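Local coordinates for biphenyl-2,3-diol 1,2-dioxygenase III-related protein (Vibrio cholerae, PDB 3EY8) that is of uncertain function but belongs to the glyoxalase/bleomycin resistance/dioxygenase superfamily, binds a metal ion, and by its name is related to ring-cleaving dioxygenases, at residues L11-T25 against I44-L58. The protein carries 9 engineered substitutions. Residues are numbered along the deposited sequence; the frame is centred on the assembly and turned at random.
Sequences LDHLVLTVADIPTTT and IALEFGHQKINLHQL
Val-15 lays CG1 squarely over the imidazole of His-56, 3.6 Å from the ring centroid, a CH-pi contact on the sheet face that also carries His-13. With chi1 at 173° the other methyl, CG2, is left to pack on CB of Asn-54. Beside it, CE of Lys-52 lies over one face of the His-13 ring, near its rim, while the amide of Asn-54 stands at 48° to that ring. On the other face of the sheet CG2 of Ile-53 meets CG of Leu-16 at 3.7 Å, and Leu-55 spreads CD1 onto the CG2 methyls of Thr-24 and Thr-25. Between these two faces, strands 11-18 and 51-57 run parallel, joined by five backbone hydrogen bonds, the first from Asn-54 N to Leu-14 O and the last from Leu-58 N to Val-18 O. This is the beta-alpha-beta-beta-beta module of the vicinal oxygen chelate fold, whose first strand pairs with its last and whose helix covers the sheet. Gln-57 ties in that helix: Ile-21 N reaches its OE1 at 3.1 Å, nearly straight at 176°, and Asp-20 N-caps the same turn through Thr-23 N. Farther out, His-13, a known calcium ligand of this protein although no calcium is bound in this chain, sends ND1 2.7 Å to Asp-12 OD2, in the ring plane; Ala-108 N of the second subunit binds the same oxygen, and Tyr-130 of that subunit holds OD1. Lys-52 NZ grips Asn-54 OD1 at 2.8 Å on a lone pair, fixing the amide's rotation beside the histidine.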
loop_
_atom_site.group_PDB
_atom_site.type_symbol
_atom_site.label_atom_id
_atom_site.label_comp_id
_atom_site.label_asym_id
_atom_site.label_seq_id
_atom_site.Cartn_x
_atom_site.Cartn_y
_atom_site.Cartn_z
ATOM N N LEU B 11 -6.806 3.691 1.862
ATOM C CA LEU B 11 -5.412 3.778 2.263
ATOM C C LEU B 11 -4.899 5.182 1.975
ATOM O O LEU B 11 -4.969 5.653 0.838
ATOM C CB LEU B 11 -4.565 2.748 1.509
ATOM C CG LEU B 11 -3.065 2.776 1.845
ATOM C CD1 LEU B 11 -2.772 1.967 3.109
ATOM C CD2 LEU B 11 -2.226 2.260 0.686
ATOM N N ASP B 12 -4.386 5.856 2.995
ATOM C CA ASP B 12 -3.890 7.215 2.806
ATOM C C ASP B 12 -2.474 7.221 2.243
ATOM O O ASP B 12 -2.144 7.982 1.334
ATOM C CB ASP B 12 -3.910 7.998 4.114
ATOM C CG ASP B 12 -3.503 9.447 3.919
ATOM O OD1 ASP B 12 -4.362 10.240 3.497
ATOM O OD2 ASP B 12 -2.331 9.786 4.178
ATOM N N HIS B 13 -1.627 6.372 2.804
ATOM C CA HIS B 13 -0.267 6.254 2.318
ATOM C C HIS B 13 0.366 4.981 2.838
ATOM O O HIS B 13 -0.228 4.271 3.666
ATOM C CB HIS B 13 0.572 7.485 2.702
ATOM C CG HIS B 13 0.732 7.700 4.179
ATOM N ND1 HIS B 13 -0.153 8.456 4.923
ATOM C CD2 HIS B 13 1.698 7.299 5.041
ATOM C CE1 HIS B 13 0.254 8.494 6.180
ATOM N NE2 HIS B 13 1.374 7.802 6.279
ATOM N N LEU B 14 1.562 4.684 2.334
ATOM C CA LEU B 14 2.361 3.577 2.831
ATOM C C LEU B 14 3.816 4.021 2.832
ATOM O O LEU B 14 4.153 5.040 2.229
ATOM C CB LEU B 14 2.167 2.323 1.974
ATOM C CG LEU B 14 2.542 2.420 0.495
ATOM C CD1 LEU B 14 4.007 2.067 0.276
ATOM C CD2 LEU B 14 1.646 1.489 -0.318
ATOM N N VAL B 15 4.679 3.268 3.508
ATOM C CA VAL B 15 6.081 3.640 3.602
ATOM C C VAL B 15 6.933 2.608 2.873
ATOM O O VAL B 15 6.774 1.407 3.087
ATOM C CB VAL B 15 6.552 3.705 5.070
ATOM C CG1 VAL B 15 8.067 3.935 5.125
ATOM C CG2 VAL B 15 5.793 4.778 5.841
ATOM N N LEU B 16 7.808 3.077 1.989
ATOM C CA LEU B 16 8.822 2.220 1.383
ATOM C C LEU B 16 10.166 2.594 1.973
ATOM O O LEU B 16 10.494 3.777 2.087
ATOM C CB LEU B 16 8.902 2.435 -0.125
ATOM C CG LEU B 16 7.691 2.077 -0.979
ATOM C CD1 LEU B 16 8.030 2.365 -2.432
ATOM C CD2 LEU B 16 7.298 0.622 -0.784
ATOM N N THR B 17 10.937 1.578 2.337
ATOM C CA THR B 17 12.315 1.769 2.750
ATOM C C THR B 17 13.204 1.436 1.557
ATOM O O THR B 17 13.103 0.349 0.979
ATOM C CB THR B 17 12.655 0.906 3.962
ATOM O OG1 THR B 17 11.739 1.219 5.025
ATOM C CG2 THR B 17 14.092 1.181 4.430
ATOM N N VAL B 18 14.056 2.384 1.177
ATOM C CA VAL B 18 14.826 2.259 -0.061
ATOM C C VAL B 18 16.322 2.506 0.157
ATOM O O VAL B 18 16.719 3.225 1.072
ATOM C CB VAL B 18 14.300 3.225 -1.161
ATOM C CG1 VAL B 18 12.827 2.953 -1.470
ATOM C CG2 VAL B 18 14.500 4.688 -0.760
ATOM N N ALA B 19 17.145 1.919 -0.702
ATOM C CA ALA B 19 18.594 2.059 -0.576
ATOM C C ALA B 19 19.060 3.499 -0.782
ATOM O O ALA B 19 19.997 3.961 -0.126
ATOM C CB ALA B 19 19.306 1.133 -1.559
ATOM N N ASP B 20 18.405 4.202 -1.697
ATOM C CA ASP B 20 18.813 5.550 -2.063
ATOM C C ASP B 20 17.588 6.358 -2.461
ATOM O O ASP B 20 16.988 6.121 -3.511
ATOM C CB ASP B 20 19.821 5.513 -3.221
ATOM C CG ASP B 20 20.431 6.876 -3.510
ATOM O OD1 ASP B 20 21.214 7.373 -2.674
ATOM O OD2 ASP B 20 20.132 7.450 -4.574
ATOM N N ILE B 21 17.227 7.322 -1.621
ATOM C CA ILE B 21 16.062 8.159 -1.886
ATOM C C ILE B 21 16.128 8.904 -3.227
ATOM O O ILE B 21 15.171 8.863 -3.989
ATOM C CB ILE B 21 15.743 9.102 -0.706
ATOM C CG1 ILE B 21 15.138 8.287 0.445
ATOM C CG2 ILE B 21 14.785 10.194 -1.146
ATOM C CD1 ILE B 21 14.797 9.091 1.683
ATOM N N PRO B 22 17.260 9.568 -3.537
ATOM C CA PRO B 22 17.317 10.259 -4.835
ATOM C C PRO B 22 17.085 9.349 -6.046
ATOM O O PRO B 22 16.398 9.746 -6.987
ATOM C CB PRO B 22 18.743 10.828 -4.861
ATOM C CG PRO B 22 19.081 11.014 -3.413
ATOM C CD PRO B 22 18.473 9.812 -2.738
ATOM N N THR B 23 17.657 8.150 -6.023
ATOM C CA THR B 23 17.471 7.188 -7.102
ATOM C C THR B 23 15.988 6.848 -7.235
ATOM O O THR B 23 15.412 6.832 -8.336
ATOM C CB THR B 23 18.281 5.916 -6.836
ATOM O OG1 THR B 23 19.682 6.240 -6.860
ATOM C CG2 THR B 23 17.980 4.850 -7.878
ATOM N N THR B 24 15.359 6.608 -6.094
ATOM C CA THR B 24 13.934 6.297 -6.064
ATOM C C THR B 24 13.046 7.455 -6.553
ATOM O O THR B 24 12.147 7.248 -7.362
ATOM C CB THR B 24 13.528 5.865 -4.662
ATOM O OG1 THR B 24 14.223 4.655 -4.329
ATOM C CG2 THR B 24 12.021 5.620 -4.579
ATOM N N THR B 25 13.295 8.672 -6.078
ATOM C CA THR B 25 12.457 9.792 -6.501
ATOM C C THR B 25 12.611 10.063 -8.000
ATOM O O THR B 25 11.615 10.278 -8.704
ATOM C CB THR B 25 12.682 11.062 -5.647
ATOM O OG1 THR B 25 14.055 11.449 -5.717
ATOM C CG2 THR B 25 12.316 10.796 -4.186
ATOM N N ILE B 44 10.705 12.822 2.968
ATOM C CA ILE B 44 10.480 12.778 1.526
ATOM C C ILE B 44 9.279 11.896 1.194
ATOM O O ILE B 44 9.085 10.836 1.798
ATOM C CB ILE B 44 11.708 12.220 0.787
ATOM C CG1 ILE B 44 12.965 13.038 1.115
ATOM C CG2 ILE B 44 11.454 12.179 -0.719
ATOM C CD1 ILE B 44 12.983 14.437 0.517
ATOM N N ALA B 45 8.471 12.330 0.235
ATOM C CA ALA B 45 7.326 11.540 -0.198
ATOM C C ALA B 45 7.085 11.672 -1.698
ATOM O O ALA B 45 7.566 12.606 -2.341
ATOM C CB ALA B 45 6.086 11.937 0.571
ATOM N N LEU B 46 6.338 10.718 -2.240
ATOM C CA LEU B 46 5.885 10.754 -3.628
ATOM C C LEU B 46 4.365 10.880 -3.678
ATOM O O LEU B 46 3.651 10.029 -3.142
ATOM C CB LEU B 46 6.309 9.474 -4.344
ATOM C CG LEU B 46 7.806 9.343 -4.617
ATOM C CD1 LEU B 46 8.186 7.885 -4.845
ATOM C CD2 LEU B 46 8.201 10.194 -5.802
ATOM N N GLU B 47 3.870 11.929 -4.331
ATOM C CA GLU B 47 2.426 12.180 -4.394
ATOM C C GLU B 47 1.807 11.731 -5.712
ATOM O O GLU B 47 2.391 11.903 -6.784
ATOM C CB GLU B 47 2.114 13.670 -4.172
ATOM C CG GLU B 47 2.523 14.208 -2.814
ATOM C CD GLU B 47 2.232 15.697 -2.646
ATOM O OE1 GLU B 47 1.833 16.363 -3.632
ATOM O OE2 GLU B 47 2.416 16.197 -1.520
ATOM N N PHE B 48 0.610 11.168 -5.626
ATOM C CA PHE B 48 -0.162 10.786 -6.803
ATOM C C PHE B 48 -1.626 10.844 -6.406
ATOM O O PHE B 48 -1.984 10.392 -5.324
ATOM C CB PHE B 48 0.220 9.379 -7.278
ATOM C CG PHE B 48 0.146 8.329 -6.200
ATOM C CD1 PHE B 48 1.207 8.134 -5.328
ATOM C CD2 PHE B 48 -0.978 7.528 -6.068
ATOM C CE1 PHE B 48 1.143 7.175 -4.335
ATOM C CE2 PHE B 48 -1.051 6.560 -5.068
ATOM C CZ PHE B 48 0.013 6.387 -4.205
ATOM N N GLY B 49 -2.475 11.407 -7.261
ATOM C CA GLY B 49 -3.862 11.609 -6.891
ATOM C C GLY B 49 -3.927 12.303 -5.547
ATOM O O GLY B 49 -3.277 13.328 -5.344
ATOM N N HIS B 50 -4.681 11.723 -4.622
ATOM C CA HIS B 50 -4.817 12.260 -3.267
ATOM C C HIS B 50 -4.126 11.387 -2.214
ATOM O O HIS B 50 -4.451 11.456 -1.027
ATOM C CB HIS B 50 -6.297 12.413 -2.905
ATOM C CG HIS B 50 -7.008 13.464 -3.698
ATOM N ND1 HIS B 50 -8.171 13.212 -4.394
ATOM C CD2 HIS B 50 -6.716 14.769 -3.911
ATOM C CE1 HIS B 50 -8.568 14.319 -4.996
ATOM N NE2 HIS B 50 -7.702 15.278 -4.719
ATOM N N GLN B 51 -3.179 10.564 -2.653
ATOM C CA GLN B 51 -2.460 9.676 -1.755
ATOM C C GLN B 51 -0.969 9.954 -1.893
ATOM O O GLN B 51 -0.567 10.813 -2.680
ATOM C CB GLN B 51 -2.801 8.213 -2.078
ATOM C CG GLN B 51 -4.314 7.921 -2.012
ATOM C CD GLN B 51 -4.720 6.539 -2.536
ATOM O OE1 GLN B 51 -4.198 6.048 -3.539
ATOM N NE2 GLN B 51 -5.687 5.923 -1.863
ATOM N N LYS B 52 -0.147 9.256 -1.120
ATOM C CA LYS B 52 1.297 9.396 -1.251
ATOM C C LYS B 52 2.004 8.143 -0.774
ATOM O O LYS B 52 1.405 7.283 -0.126
ATOM C CB LYS B 52 1.804 10.591 -0.446
ATOM C CG LYS B 52 1.747 10.391 1.073
ATOM C CD LYS B 52 2.467 11.530 1.785
ATOM C CE LYS B 52 2.303 11.449 3.296
ATOM N NZ LYS B 52 3.319 12.302 3.984
ATOM N N ILE B 53 3.284 8.046 -1.116
ATOM C CA ILE B 53 4.157 7.040 -0.543
ATOM C C ILE B 53 5.283 7.768 0.179
ATOM O O ILE B 53 5.961 8.609 -0.414
ATOM C CB ILE B 53 4.726 6.146 -1.642
ATOM C CG1 ILE B 53 3.618 5.266 -2.220
ATOM C CG2 ILE B 53 5.878 5.304 -1.104
ATOM C CD1 ILE B 53 3.980 4.624 -3.533
ATOM N N ASN B 54 5.454 7.485 1.467
ATOM C CA ASN B 54 6.567 8.049 2.221
ATOM C C ASN B 54 7.808 7.209 1.971
ATOM O O ASN B 54 7.730 5.979 1.892
ATOM C CB ASN B 54 6.266 8.073 3.724
ATOM C CG ASN B 54 5.293 9.185 4.125
ATOM O OD1 ASN B 54 5.139 10.190 3.421
ATOM N ND2 ASN B 54 4.646 9.011 5.275
ATOM N N LEU B 55 8.950 7.869 1.840
ATOM C CA LEU B 55 10.205 7.159 1.632
ATOM C C LEU B 55 11.103 7.288 2.857
ATOM O O LEU B 55 11.301 8.395 3.362
ATOM C CB LEU B 55 10.936 7.718 0.408
ATOM C CG LEU B 55 10.186 7.607 -0.922
ATOM C CD1 LEU B 55 10.969 8.273 -2.053
ATOM C CD2 LEU B 55 9.879 6.142 -1.248
ATOM N N HIS B 56 11.638 6.159 3.323
ATOM C CA HIS B 56 12.713 6.141 4.319
ATOM C C HIS B 56 13.957 5.580 3.654
ATOM O O HIS B 56 13.879 4.606 2.910
ATOM C CB HIS B 56 12.376 5.218 5.493
ATOM C CG HIS B 56 11.210 5.666 6.317
ATOM N ND1 HIS B 56 10.850 5.037 7.490
ATOM C CD2 HIS B 56 10.326 6.676 6.146
ATOM C CE1 HIS B 56 9.786 5.632 7.997
ATOM N NE2 HIS B 56 9.447 6.630 7.200
ATOM N N GLN B 57 15.112 6.173 3.918
ATOM C CA GLN B 57 16.335 5.574 3.410
ATOM C C GLN B 57 16.822 4.520 4.388
ATOM O O GLN B 57 16.834 4.737 5.603
ATOM C CB GLN B 57 17.419 6.616 3.158
ATOM C CG GLN B 57 18.678 6.002 2.559
ATOM C CD GLN B 57 19.512 7.006 1.792
ATOM O OE1 GLN B 57 19.006 7.730 0.926
ATOM N NE2 GLN B 57 20.803 7.047 2.099
ATOM N N LEU B 58 17.199 3.365 3.856
ATOM C CA LEU B 58 17.736 2.293 4.681
ATOM C C LEU B 58 18.877 2.849 5.534
ATOM O O LEU B 58 19.801 3.478 5.015
ATOM C CB LEU B 58 18.233 1.150 3.795
ATOM C CG LEU B 58 18.677 -0.129 4.504
ATOM C CD1 LEU B 58 17.517 -0.777 5.236
ATOM C CD2 LEU B 58 19.273 -1.088 3.488
HETATM O O HOH W 1 -6.248 10.390 1.590
HETATM O O HOH W 2 3.792 7.130 7.884
HETATM O O HOH W 3 11.097 2.052 7.589
#